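Thioredoxin reductase (Streptococcus pyogenes, PDB 5UWY) probably catalyses the NADPH-dependent reduction of thioredoxin, using a bound FAD and a redox-active cysteine pair. Local coordinates at residues Asp186-Phe189 / Asp195-Trp198; Ser154-Ala159 / Asp176-Gln181; Thr170-Arg175 / Val215-Val220; Gln144-Val149 / Ile160-Phe165. All blocks are in the same frame, centred on the assembly; numbering follows the deposited sequence.

Contact 4 opens first, at strand 145-149, and closes a short loop when helix 153-162 returns along that strand. Contact 2 starts on the same helix before contact 4 has closed, so the two cross. It ends in the loop that follows strand 168-172. Contact 3 starts on that strand, crosses contact 2, and closes the longest of the four loops at strand 212-219. Contact 1 lies wholly within this span and joins helix 182-190 to strand 194-197. Contacts 4 and 1 pack helices 153-162 and 182-190 on strands of the parallel sheet, and contact 2 packs the loop between strand 168-172 and helix 182-190 on helix 153-162. Contact 3 ties that sheet to the antiparallel three-stranded sheet.

Contact 1: Asp186-Phe189 / Asp195-Trp198; sequences DRAF and DFIW
Trp198, whose indole rim meets Phe189, has its carbonyl oxygen hydrogen-bonded to OG of Ser200. No hydrogen bond runs between 186-189 and 195-198, so side chains alone join them. The main pair is aromatic. Phe189 presents its ring edge to the face of Phe196 in an offset edge-to-face stack. The planes stand at 86° and the centroids are 5.7 Å apart. The leading atom is CD1 of Phe189, 3.6 Å from CE1 of Phe196. The CB of Phe189 does not aim at the strand. Its CG stands beside the backbone N (chi1 -53°), and this carries the ring back toward the strand. The neighbouring atom on the same ring edge, CE1 of Phe189, lies 4.0 Å from CH2 of Trp198. Here both rings meet near their edges, and the side chains run at a slant to each other. The edge of Phe189 is therefore shared between two aromatic partners. Ala188 meets the next atom of the Phe196 ring. Its CB points at the strand and sits 3.7 Å from CZ of Phe196, close to the ring plane. Within 195-198, CB of Phe196 lies 3.6 Å above one face of Trp198, toward the rim. The arrangement belongs to the beta-alpha-beta unit of strand 168-172, helix 182-190 and strand 194-197. Leu178, in the loop before the helix, touches both Phe189 and Trp198. Ala188 also packs on Val156 of helix 153-162, while strand 194-197 is hydrogen-bonded to strand 168-172 at the edge of the parallel sheet.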
loop_
_atom_site.group_PDB
_atom_site.type_symbol
_atom_site.label_atom_id
_atom_site.label_comp_id
_atom_site.label_asym_id
_atom_site.label_seq_id
_atom_site.Cartn_x
_atom_site.Cartn_y
_atom_site.Cartn_z
ATOM N N ASP A 186 -33.737 -0.662 4.925
ATOM C CA ASP A 186 -34.461 0.541 4.528
ATOM C C ASP A 186 -33.725 1.286 3.421
ATOM O O ASP A 186 -34.346 1.761 2.462
ATOM C CB ASP A 186 -34.667 1.451 5.740
ATOM C CG ASP A 186 -35.684 0.897 6.720
ATOM O OD1 ASP A 186 -36.635 0.220 6.274
ATOM O OD2 ASP A 186 -35.532 1.138 7.935
ATOM N N ARG A 187 -32.398 1.394 3.537
ATOM C CA ARG A 187 -31.614 2.072 2.508
ATOM C C ARG A 187 -31.750 1.374 1.160
ATOM O O ARG A 187 -31.788 2.032 0.112
ATOM C CB ARG A 187 -30.147 2.140 2.933
ATOM C CG ARG A 187 -29.247 2.890 1.965
ATOM C CD ARG A 187 -28.385 3.903 2.703
ATOM N NE ARG A 187 -27.640 3.289 3.798
ATOM C CZ ARG A 187 -27.097 3.968 4.804
ATOM N NH1 ARG A 187 -27.221 5.287 4.858
ATOM N NH2 ARG A 187 -26.436 3.329 5.760
ATOM N N ALA A 188 -31.830 0.043 1.166
ATOM C CA ALA A 188 -31.989 -0.694 -0.082
ATOM C C ALA A 188 -33.385 -0.493 -0.658
ATOM O O ALA A 188 -33.535 -0.117 -1.824
ATOM C CB ALA A 188 -31.701 -2.178 0.143
ATOM N N PHE A 189 -34.422 -0.726 0.154
ATOM C CA PHE A 189 -35.789 -0.518 -0.315
ATOM C C PHE A 189 -35.993 0.901 -0.834
ATOM O O PHE A 189 -36.842 1.127 -1.704
ATOM C CB PHE A 189 -36.787 -0.818 0.805
ATOM C CG PHE A 189 -36.612 -2.173 1.438
ATOM C CD1 PHE A 189 -36.301 -3.285 0.669
ATOM C CD2 PHE A 189 -36.764 -2.335 2.808
ATOM C CE1 PHE A 189 -36.142 -4.530 1.254
ATOM C CE2 PHE A 189 -36.602 -3.575 3.400
ATOM C CZ PHE A 189 -36.292 -4.674 2.621
ATOM N N ASP A 195 -34.026 -4.071 -6.850
ATOM C CA ASP A 195 -35.172 -4.902 -6.517
ATOM C C ASP A 195 -34.660 -6.296 -6.172
ATOM O O ASP A 195 -33.487 -6.627 -6.384
ATOM C CB ASP A 195 -36.212 -4.972 -7.651
ATOM C CG ASP A 195 -35.593 -5.222 -9.014
ATOM O OD1 ASP A 195 -34.553 -4.603 -9.318
ATOM O OD2 ASP A 195 -36.157 -6.028 -9.786
ATOM N N PHE A 196 -35.550 -7.121 -5.625
ATOM C CA PHE A 196 -35.153 -8.375 -5.006
ATOM C C PHE A 196 -36.118 -9.493 -5.385
ATOM O O PHE A 196 -37.293 -9.262 -5.686
ATOM C CB PHE A 196 -35.069 -8.236 -3.465
ATOM C CG PHE A 196 -34.551 -6.896 -2.994
ATOM C CD1 PHE A 196 -35.388 -5.807 -2.849
ATOM C CD2 PHE A 196 -33.196 -6.719 -2.741
ATOM C CE1 PHE A 196 -34.881 -4.572 -2.434
ATOM C CE2 PHE A 196 -32.691 -5.488 -2.325
ATOM C CZ PHE A 196 -33.530 -4.423 -2.174
ATOM N N ILE A 197 -35.587 -10.714 -5.395
ATOM C CA ILE A 197 -36.318 -11.931 -5.722
ATOM C C ILE A 197 -36.221 -12.845 -4.505
ATOM O O ILE A 197 -35.137 -13.356 -4.193
ATOM C CB ILE A 197 -35.748 -12.617 -6.970
ATOM C CG1 ILE A 197 -35.965 -11.743 -8.209
ATOM C CG2 ILE A 197 -36.362 -14.001 -7.163
ATOM C CD1 ILE A 197 -35.373 -12.324 -9.483
ATOM N N TRP A 198 -37.339 -13.050 -3.820
ATOM C CA TRP A 198 -37.332 -13.750 -2.544
ATOM C C TRP A 198 -37.631 -15.236 -2.725
ATOM O O TRP A 198 -38.239 -15.661 -3.712
ATOM C CB TRP A 198 -38.344 -13.123 -1.581
ATOM C CG TRP A 198 -38.388 -11.622 -1.647
ATOM C CD1 TRP A 198 -39.153 -10.860 -2.483
ATOM C CD2 TRP A 198 -37.633 -10.702 -0.846
ATOM N NE1 TRP A 198 -38.922 -9.525 -2.251
ATOM C CE2 TRP A 198 -37.993 -9.401 -1.252
ATOM C CE3 TRP A 198 -36.686 -10.852 0.174
ATOM C CZ2 TRP A 198 -37.441 -8.258 -0.674
ATOM C CZ3 TRP A 198 -36.140 -9.715 0.747
ATOM C CH2 TRP A 198 -36.520 -8.436 0.322
#

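Contact 2: Ser154-Ala159 / Asp176-Gln181; sequences SAVEEA and DQLRAQ. With PO4 (phosphate ion), chain D.
Val156 meets Ala180 and Leu178 through a single methyl, CG2. That methyl is 4.1 Å from CB of Ala180 and 4.4 Å from CD1 of Leu178. The contact is small and apolar, and no hydrogen bond crosses it. The CG2 branch lies beside the backbone N of Val156, with CG1 anti to that N (chi1 178°). This leaves CG2 facing the loop. Ala180 and Leu178 both direct their CB atoms toward the helix. A phosphate ion, probably from the crystallisation liquor, joins the same two segments by polar means. Its O4 takes two bonds from Ser154: one from OG at 2.6 Å and one from the backbone N at 3.2 Å, the latter with an N-H...O angle of 147°. Arg179 comes from the loop, its chain extended from CG to NE. NH1 of Arg179 lies nearest, 2.5 Å from O2 of the phosphate; O2 approaches the guanidinium obliquely, while O1 lies at its edge in plane. The anion thus sits by the first turn of the helix, after a glycine-rich GxGxxA-like turn. This is consistent with a phosphate subsite for NADPH, as in related reductases. The loop is positioned from outside the two segments: Arg179 has a backbone hydrogen bond with Gly151, and OD1 of Asp153 bonds N of Gln181. Gln181 is in turn the N-cap of helix 182-190. Helix 153-162 rests on strands 145-149 and 168-172 through Ala155 and Ala159, while Leu178 and Val156 also pack on helix 182-190, so two helices and the loop meet here.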
loop_
_atom_site.group_PDB
_atom_site.type_symbol
_atom_site.label_atom_id
_atom_site.label_comp_id
_atom_site.label_asym_id
_atom_site.label_seq_id
_atom_site.Cartn_x
_atom_site.Cartn_y
_atom_site.Cartn_z
ATOM N N SER A 154 -23.378 -7.997 3.737
ATOM C CA SER A 154 -22.466 -7.958 2.600
ATOM C C SER A 154 -23.224 -7.815 1.287
ATOM O O SER A 154 -22.892 -6.965 0.451
ATOM C CB SER A 154 -21.601 -9.220 2.583
ATOM O OG SER A 154 -20.872 -9.359 3.789
ATOM N N ALA A 155 -24.255 -8.640 1.093
ATOM C CA ALA A 155 -24.995 -8.621 -0.165
ATOM C C ALA A 155 -25.708 -7.290 -0.366
ATOM O O ALA A 155 -25.670 -6.711 -1.458
ATOM C CB ALA A 155 -25.991 -9.779 -0.201
ATOM N N VAL A 156 -26.363 -6.786 0.682
ATOM C CA VAL A 156 -27.125 -5.547 0.553
ATOM C C VAL A 156 -26.193 -4.380 0.257
ATOM O O VAL A 156 -26.377 -3.641 -0.723
ATOM C CB VAL A 156 -27.963 -5.295 1.819
ATOM C CG1 VAL A 156 -28.712 -3.979 1.704
ATOM C CG2 VAL A 156 -28.927 -6.445 2.054
ATOM N N GLU A 157 -25.167 -4.201 1.095
ATOM C CA GLU A 157 -24.276 -3.059 0.921
ATOM C C GLU A 157 -23.525 -3.137 -0.402
ATOM O O GLU A 157 -23.369 -2.124 -1.095
ATOM C CB GLU A 157 -23.304 -2.961 2.095
ATOM C CG GLU A 157 -23.743 -1.956 3.149
ATOM C CD GLU A 157 -22.586 -1.187 3.755
ATOM O OE1 GLU A 157 -22.838 -0.321 4.621
ATOM O OE2 GLU A 157 -21.428 -1.446 3.369
ATOM N N GLU A 158 -23.061 -4.332 -0.776
ATOM C CA GLU A 158 -22.405 -4.480 -2.071
ATOM C C GLU A 158 -23.375 -4.202 -3.215
ATOM O O GLU A 158 -22.962 -3.708 -4.271
ATOM C CB GLU A 158 -21.781 -5.877 -2.193
ATOM C CG GLU A 158 -22.553 -6.878 -3.049
ATOM C CD GLU A 158 -21.911 -8.260 -3.056
ATOM O OE1 GLU A 158 -22.575 -9.239 -2.651
ATOM O OE2 GLU A 158 -20.735 -8.364 -3.468
ATOM N N ALA A 159 -24.667 -4.471 -3.013
ATOM C CA ALA A 159 -25.655 -4.177 -4.046
ATOM C C ALA A 159 -25.829 -2.674 -4.232
ATOM O O ALA A 159 -25.754 -2.163 -5.362
ATOM C CB ALA A 159 -26.990 -4.838 -3.702
ATOM N N ASP A 176 -37.716 -15.189 2.620
ATOM C CA ASP A 176 -38.639 -14.080 2.423
ATOM C C ASP A 176 -38.274 -12.844 3.234
ATOM O O ASP A 176 -38.901 -11.795 3.048
ATOM C CB ASP A 176 -40.070 -14.516 2.766
ATOM C CG ASP A 176 -40.138 -15.370 4.020
ATOM O OD1 ASP A 176 -41.142 -15.268 4.756
ATOM O OD2 ASP A 176 -39.190 -16.144 4.268
ATOM N N GLN A 177 -37.289 -12.940 4.123
ATOM C CA GLN A 177 -36.831 -11.803 4.903
ATOM C C GLN A 177 -35.323 -11.659 4.753
ATOM O O GLN A 177 -34.612 -12.619 4.445
ATOM C CB GLN A 177 -37.180 -11.948 6.391
ATOM C CG GLN A 177 -38.341 -12.877 6.684
ATOM C CD GLN A 177 -38.351 -13.322 8.129
ATOM O OE1 GLN A 177 -37.653 -12.750 8.963
ATOM N NE2 GLN A 177 -39.141 -14.347 8.432
ATOM N N LEU A 178 -34.843 -10.442 4.977
ATOM C CA LEU A 178 -33.414 -10.178 5.015
ATOM C C LEU A 178 -32.910 -10.300 6.446
ATOM O O LEU A 178 -33.608 -9.934 7.396
ATOM C CB LEU A 178 -33.105 -8.782 4.468
ATOM C CG LEU A 178 -33.373 -8.539 2.983
ATOM C CD1 LEU A 178 -33.205 -7.067 2.646
ATOM C CD2 LEU A 178 -32.456 -9.396 2.128
ATOM N N ARG A 179 -31.698 -10.828 6.596
ATOM C CA ARG A 179 -31.053 -10.908 7.900
ATOM C C ARG A 179 -30.123 -9.733 8.160
ATOM O O ARG A 179 -29.399 -9.737 9.160
ATOM C CB ARG A 179 -30.281 -12.224 8.036
ATOM C CG ARG A 179 -29.129 -12.383 7.063
ATOM C CD ARG A 179 -28.341 -13.651 7.348
ATOM N NE ARG A 179 -27.646 -14.141 6.161
ATOM C CZ ARG A 179 -26.343 -13.995 5.944
ATOM N NH1 ARG A 179 -25.588 -13.370 6.838
ATOM N NH2 ARG A 179 -25.795 -14.471 4.836
ATOM N N ALA A 180 -30.132 -8.729 7.288
ATOM C CA ALA A 180 -29.268 -7.572 7.438
ATOM C C ALA A 180 -29.851 -6.588 8.451
ATOM O O ALA A 180 -30.972 -6.743 8.942
ATOM C CB ALA A 180 -29.058 -6.885 6.090
ATOM N N GLN A 181 -29.060 -5.567 8.769
ATOM C CA GLN A 181 -29.527 -4.496 9.635
ATOM C C GLN A 181 -30.715 -3.784 8.996
ATOM O O GLN A 181 -30.806 -3.655 7.772
ATOM C CB GLN A 181 -28.401 -3.497 9.898
ATOM C CG GLN A 181 -27.025 -4.126 10.009
ATOM C CD GLN A 181 -26.190 -3.508 11.113
ATOM O OE1 GLN A 181 -25.908 -2.309 11.096
ATOM N NE2 GLN A 181 -25.786 -4.325 12.079
HETATM P P PO4 D . -22.834 -11.470 6.121
HETATM O O1 PO4 D . -21.931 -12.212 7.077
HETATM O O2 PO4 D . -24.205 -11.319 6.739
HETATM O O3 PO4 D . -22.940 -12.245 4.828
HETATM O O4 PO4 D . -22.256 -10.102 5.845
#

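Contact 3: Thr170-Arg175 / Val215-Val220; sequences TVVHRR and VLIENV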
loop_
_atom_site.group_PDB
_atom_site.type_symbol
_atom_site.label_atom_id
_atom_site.label_comp_id
_atom_site.label_asym_id
_atom_site.label_seq_id
_atom_site.Cartn_x
_atom_site.Cartn_y
_atom_site.Cartn_z
ATOM N N THR A 170 -30.731 -6.559 -8.919
ATOM C CA THR A 170 -31.674 -7.435 -8.243
ATOM C C THR A 170 -30.874 -8.402 -7.388
ATOM O O THR A 170 -29.842 -8.915 -7.830
ATOM C CB THR A 170 -32.523 -8.214 -9.251
ATOM O OG1 THR A 170 -31.676 -9.133 -9.954
ATOM C CG2 THR A 170 -33.158 -7.279 -10.266
ATOM N N VAL A 171 -31.319 -8.648 -6.158
ATOM C CA VAL A 171 -30.630 -9.607 -5.301
ATOM C C VAL A 171 -31.517 -10.835 -5.152
ATOM O O VAL A 171 -32.740 -10.719 -5.015
ATOM C CB VAL A 171 -30.248 -9.025 -3.922
ATOM C CG1 VAL A 171 -29.664 -7.638 -4.049
ATOM C CG2 VAL A 171 -31.350 -9.175 -2.834
ATOM N N VAL A 172 -30.905 -11.983 -5.204
ATOM C CA VAL A 172 -31.564 -13.241 -4.894
ATOM C C VAL A 172 -31.306 -13.574 -3.437
ATOM O O VAL A 172 -30.266 -13.227 -2.871
ATOM C CB VAL A 172 -31.051 -14.365 -5.810
ATOM C CG1 VAL A 172 -31.764 -14.315 -7.140
ATOM C CG2 VAL A 172 -29.560 -14.232 -5.992
ATOM N N HIS A 173 -32.267 -14.245 -2.817
ATOM C CA HIS A 173 -32.057 -14.815 -1.498
ATOM C C HIS A 173 -33.075 -15.922 -1.275
ATOM O O HIS A 173 -34.225 -15.814 -1.702
ATOM C CB HIS A 173 -32.159 -13.765 -0.397
ATOM C CG HIS A 173 -31.768 -14.288 0.945
ATOM N ND1 HIS A 173 -32.354 -13.863 2.116
ATOM C CD2 HIS A 173 -30.855 -15.223 1.296
ATOM C CE1 HIS A 173 -31.799 -14.496 3.133
ATOM N NE2 HIS A 173 -30.892 -15.332 2.663
ATOM N N ARG A 174 -32.640 -16.993 -0.612
ATOM C CA ARG A 174 -33.440 -18.197 -0.398
ATOM C C ARG A 174 -34.487 -18.045 0.706
ATOM O O ARG A 174 -34.981 -19.060 1.215
ATOM C CB ARG A 174 -32.525 -19.388 -0.084
ATOM C CG ARG A 174 -31.399 -19.060 0.890
ATOM C CD ARG A 174 -30.802 -20.325 1.480
ATOM N NE ARG A 174 -29.667 -20.806 0.699
ATOM C CZ ARG A 174 -29.637 -21.979 0.079
ATOM N NH1 ARG A 174 -28.564 -22.343 -0.611
ATOM N NH2 ARG A 174 -30.691 -22.782 0.139
ATOM N N ARG A 175 -34.837 -16.820 1.096
ATOM C CA ARG A 175 -35.810 -16.602 2.154
ATOM C C ARG A 175 -36.674 -15.395 1.813
ATOM O O ARG A 175 -36.415 -14.668 0.853
ATOM C CB ARG A 175 -35.121 -16.413 3.508
ATOM C CG ARG A 175 -34.504 -17.684 4.054
ATOM C CD ARG A 175 -35.507 -18.463 4.871
ATOM N NE ARG A 175 -35.194 -18.367 6.287
ATOM C CZ ARG A 175 -35.974 -17.776 7.182
ATOM N NH1 ARG A 175 -35.599 -17.733 8.449
ATOM N NH2 ARG A 175 -37.127 -17.231 6.814
ATOM N N VAL A 215 -29.060 -16.152 -16.122
ATOM C CA VAL A 215 -28.979 -17.056 -14.980
ATOM C C VAL A 215 -30.335 -17.727 -14.796
ATOM O O VAL A 215 -31.382 -17.072 -14.881
ATOM C CB VAL A 215 -28.555 -16.321 -13.686
ATOM C CG1 VAL A 215 -28.325 -17.315 -12.557
ATOM C CG2 VAL A 215 -27.304 -15.482 -13.912
ATOM N N LEU A 216 -30.312 -19.039 -14.566
ATOM C CA LEU A 216 -31.499 -19.799 -14.192
ATOM C C LEU A 216 -31.649 -19.759 -12.679
ATOM O O LEU A 216 -30.745 -20.203 -11.950
ATOM C CB LEU A 216 -31.412 -21.251 -14.658
ATOM C CG LEU A 216 -31.190 -21.613 -16.123
ATOM C CD1 LEU A 216 -31.140 -23.130 -16.260
ATOM C CD2 LEU A 216 -32.278 -21.022 -16.997
ATOM N N ILE A 217 -32.800 -19.257 -12.224
ATOM C CA ILE A 217 -33.120 -19.082 -10.811
ATOM C C ILE A 217 -34.253 -20.037 -10.457
ATOM O O ILE A 217 -35.311 -20.030 -11.104
ATOM C CB ILE A 217 -33.513 -17.629 -10.493
ATOM C CG1 ILE A 217 -32.270 -16.747 -10.350
ATOM C CG2 ILE A 217 -34.364 -17.561 -9.235
ATOM C CD1 ILE A 217 -31.714 -16.251 -11.664
ATOM N N GLU A 218 -34.032 -20.856 -9.432
ATOM C CA GLU A 218 -35.031 -21.780 -8.917
ATOM C C GLU A 218 -35.655 -21.213 -7.649
ATOM O O GLU A 218 -34.971 -20.576 -6.842
ATOM C CB GLU A 218 -34.409 -23.146 -8.622
ATOM C CG GLU A 218 -35.406 -24.294 -8.548
ATOM C CD GLU A 218 -35.167 -25.191 -7.348
ATOM O OE1 GLU A 218 -36.143 -25.784 -6.839
ATOM O OE2 GLU A 218 -34.002 -25.298 -6.911
ATOM N N ASN A 219 -36.953 -21.445 -7.480
ATOM C CA ASN A 219 -37.661 -21.019 -6.283
ATOM C C ASN A 219 -37.677 -22.170 -5.286
ATOM O O ASN A 219 -38.051 -23.293 -5.634
ATOM C CB ASN A 219 -39.084 -20.574 -6.632
ATOM C CG ASN A 219 -39.887 -20.140 -5.414
ATOM O OD1 ASN A 219 -40.066 -20.895 -4.461
ATOM N ND2 ASN A 219 -40.367 -18.903 -5.442
ATOM N N VAL A 220 -37.272 -21.886 -4.046
ATOM C CA VAL A 220 -37.190 -22.941 -3.041
ATOM C C VAL A 220 -38.575 -23.440 -2.650
ATOM O O VAL A 220 -38.737 -24.610 -2.284
ATOM C CB VAL A 220 -36.405 -22.446 -1.812
ATOM C CG1 VAL A 220 -35.880 -23.628 -1.007
ATOM C CG2 VAL A 220 -35.264 -21.540 -2.240
#
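Val172 and Ile217 make the buried apolar part of this contact. CG1 of Val172 is 4.1 Å from CG1 of Ile217, and the two side chains meet at a slant. Both CB atoms point at the other strand. In Ile217, CG1 stands beside the backbone N (chi1 -80°), which turns it and not CG2 to the valine. The second pair is more exposed. CB of Arg174 lies 4.1 Å from CG2 of Val220, so the arginine contributes its first aliphatic carbon. Val201 of strand 200-207 touches both of these residues.

No hydrogen bond passes between 170-175 and 215-220. Their backbone bonds lead elsewhere: strand 168-172 pairs with strands 145-149 and 194-197. At the end of 215-220, OD1 of Asn219 is hydrogen-bonded to N of Thr222, in the turn toward strand 225-229. The two strands belong to different sheets, which meet here through side chains. Such a packing of a three-stranded antiparallel sheet on a parallel sheet is characteristic of the Rossmann-like nucleotide-binding domains of the pyridine nucleotide-disulphide oxidoreductases.

Contact 4: Gln144-Val149 / Ile160-Phe165; sequences QDLLVV and IYLTQF
Leu162 of helix 153-162 packs on Leu146 and Val148 of strand 145-149. This strand and helix are the first two elements of a beta-alpha-beta unit in the Rossmann-like domain. Strand 168-172 completes the unit. The CB of Leu162 points at the strand and is 4.3 Å from CD1 of Leu146. CG follows beside the backbone N (chi1 -78°) and comes no nearer to that leucine methyl. The side chain then divides. CD1 of Leu162 reaches farther along the strand and lies 3.8 Å from CG2 of Val148. CD2 of Leu162 turns away from the valine and meets Leu146 alone, whereas CD1 touches both. Leu146 and Leu162 cross at about a right angle, whereas Val148 is met at a slant. Residues 146 and 148 lie two apart on the strand, so both aim their CB atoms at the helix. Leu147 between them turns the other way and touches Thr170 and Val172. All three touching side chains are buried, and no hydrogen bond crosses between the segments. Phe234 of strand 232-235 packs on both Leu146 and Leu162. Backbone bonds hold the chain from Ile160 to Phe165, among them N of Phe165 to O of Leu162 at 3.1 Å. The residue before Leu162 faces the dimer interface: Tyr161 makes an edge-to-face ring pair with Tyr300 of the second subunit. Bound FAD is about 11 Å from the side chain of Leu162. Deep in the contact, CD1 of Leu146 lies 4.0 Å from each of the two methyls of Leu162, CD1 and CD2.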
loop_
_atom_site.group_PDB
_atom_site.type_symbol
_atom_site.label_atom_id
_atom_site.label_comp_id
_atom_site.label_asym_id
_atom_site.label_seq_id
_atom_site.Cartn_x
_atom_site.Cartn_y
_atom_site.Cartn_z
ATOM N N GLN A 144 -25.548 -1.771 -16.922
ATOM C CA GLN A 144 -26.015 -3.111 -17.241
ATOM C C GLN A 144 -26.863 -3.626 -16.086
ATOM O O GLN A 144 -27.107 -2.922 -15.103
ATOM C CB GLN A 144 -24.843 -4.057 -17.530
ATOM C CG GLN A 144 -23.703 -3.398 -18.283
ATOM C CD GLN A 144 -22.628 -4.381 -18.687
ATOM O OE1 GLN A 144 -22.658 -5.546 -18.292
ATOM N NE2 GLN A 144 -21.668 -3.917 -19.478
ATOM N N ASP A 145 -27.324 -4.865 -16.204
ATOM C CA ASP A 145 -28.115 -5.486 -15.154
ATOM C C ASP A 145 -27.275 -6.520 -14.420
ATOM O O ASP A 145 -26.578 -7.342 -15.041
ATOM C CB ASP A 145 -29.397 -6.104 -15.714
ATOM C CG ASP A 145 -30.233 -5.096 -16.485
ATOM O OD1 ASP A 145 -31.386 -4.843 -16.071
ATOM O OD2 ASP A 145 -29.741 -4.551 -17.495
ATOM N N LEU A 146 -27.344 -6.460 -13.093
ATOM C CA LEU A 146 -26.483 -7.222 -12.211
ATOM C C LEU A 146 -27.339 -7.976 -11.205
ATOM O O LEU A 146 -28.383 -7.489 -10.759
ATOM C CB LEU A 146 -25.495 -6.304 -11.480
ATOM C CG LEU A 146 -24.563 -5.461 -12.356
ATOM C CD1 LEU A 146 -23.470 -4.821 -11.524
ATOM C CD2 LEU A 146 -23.955 -6.293 -13.468
ATOM N N LEU A 147 -26.884 -9.174 -10.860
ATOM C CA LEU A 147 -27.529 -10.029 -9.876
ATOM C C LEU A 147 -26.600 -10.170 -8.679
ATOM O O LEU A 147 -25.415 -10.461 -8.849
ATOM C CB LEU A 147 -27.846 -11.405 -10.474
ATOM C CG LEU A 147 -28.550 -12.410 -9.564
ATOM C CD1 LEU A 147 -30.003 -12.018 -9.398
ATOM C CD2 LEU A 147 -28.427 -13.822 -10.115
ATOM N N VAL A 148 -27.127 -9.952 -7.479
ATOM C CA VAL A 148 -26.358 -10.069 -6.244
ATOM C C VAL A 148 -26.915 -11.242 -5.452
ATOM O O VAL A 148 -28.128 -11.326 -5.232
ATOM C CB VAL A 148 -26.407 -8.769 -5.421
ATOM C CG1 VAL A 148 -26.190 -9.057 -3.939
ATOM C CG2 VAL A 148 -25.370 -7.781 -5.931
ATOM N N VAL A 149 -26.042 -12.150 -5.028
ATOM C CA VAL A 149 -26.477 -13.333 -4.289
ATOM C C VAL A 149 -26.180 -13.139 -2.807
ATOM O O VAL A 149 -25.041 -12.840 -2.426
ATOM C CB VAL A 149 -25.805 -14.607 -4.821
ATOM C CG1 VAL A 149 -26.399 -15.825 -4.141
ATOM C CG2 VAL A 149 -25.960 -14.697 -6.329
ATOM N N ILE A 160 -26.060 -1.937 -3.139
ATOM C CA ILE A 160 -26.264 -0.504 -3.326
ATOM C C ILE A 160 -24.967 0.178 -3.742
ATOM O O ILE A 160 -24.997 1.231 -4.389
ATOM C CB ILE A 160 -26.885 0.153 -2.081
ATOM C CG1 ILE A 160 -26.344 -0.478 -0.801
ATOM C CG2 ILE A 160 -28.407 0.054 -2.135
ATOM C CD1 ILE A 160 -26.870 0.181 0.455
ATOM N N TYR A 161 -23.812 -0.404 -3.414
ATOM C CA TYR A 161 -22.576 0.080 -4.022
ATOM C C TYR A 161 -22.586 -0.167 -5.524
ATOM O O TYR A 161 -22.118 0.671 -6.304
ATOM C CB TYR A 161 -21.355 -0.580 -3.379
ATOM C CG TYR A 161 -20.053 -0.258 -4.089
ATOM C CD1 TYR A 161 -19.415 0.962 -3.896
ATOM C CD2 TYR A 161 -19.466 -1.172 -4.954
ATOM C CE1 TYR A 161 -18.225 1.260 -4.544
ATOM C CE2 TYR A 161 -18.279 -0.881 -5.607
ATOM C CZ TYR A 161 -17.664 0.335 -5.398
ATOM O OH TYR A 161 -16.484 0.622 -6.048
ATOM N N LEU A 162 -23.128 -1.310 -5.948
ATOM C CA LEU A 162 -23.215 -1.610 -7.370
ATOM C C LEU A 162 -24.197 -0.701 -8.099
ATOM O O LEU A 162 -24.093 -0.559 -9.323
ATOM C CB LEU A 162 -23.599 -3.074 -7.575
ATOM C CG LEU A 162 -22.440 -4.054 -7.388
ATOM C CD1 LEU A 162 -22.888 -5.487 -7.614
ATOM C CD2 LEU A 162 -21.294 -3.690 -8.313
ATOM N N THR A 163 -25.140 -0.078 -7.386
ATOM C CA THR A 163 -26.026 0.885 -8.037
ATOM C C THR A 163 -25.268 2.076 -8.614
ATOM O O THR A 163 -25.827 2.811 -9.437
ATOM C CB THR A 163 -27.093 1.389 -7.063
ATOM O OG1 THR A 163 -26.469 2.109 -5.992
ATOM C CG2 THR A 163 -27.894 0.232 -6.500
ATOM N N GLN A 164 -24.013 2.286 -8.207
ATOM C CA GLN A 164 -23.220 3.392 -8.727
ATOM C C GLN A 164 -22.781 3.187 -10.171
ATOM O O GLN A 164 -22.266 4.131 -10.780
ATOM C CB GLN A 164 -21.990 3.614 -7.846
ATOM C CG GLN A 164 -22.316 3.981 -6.412
ATOM C CD GLN A 164 -22.396 5.477 -6.204
ATOM O OE1 GLN A 164 -21.381 6.174 -6.232
ATOM N NE2 GLN A 164 -23.607 5.982 -5.997
ATOM N N PHE A 165 -22.960 1.994 -10.725
ATOM C CA PHE A 165 -22.609 1.723 -12.115
ATOM C C PHE A 165 -23.755 1.114 -12.906
ATOM O O PHE A 165 -23.987 1.516 -14.048
ATOM C CB PHE A 165 -21.393 0.785 -12.195
ATOM C CG PHE A 165 -20.356 1.038 -11.143
ATOM C CD1 PHE A 165 -19.374 1.991 -11.343
ATOM C CD2 PHE A 165 -20.348 0.312 -9.965
ATOM C CE1 PHE A 165 -18.414 2.222 -10.385
ATOM C CE2 PHE A 165 -19.388 0.540 -9.000
ATOM C CZ PHE A 165 -18.418 1.498 -9.211
#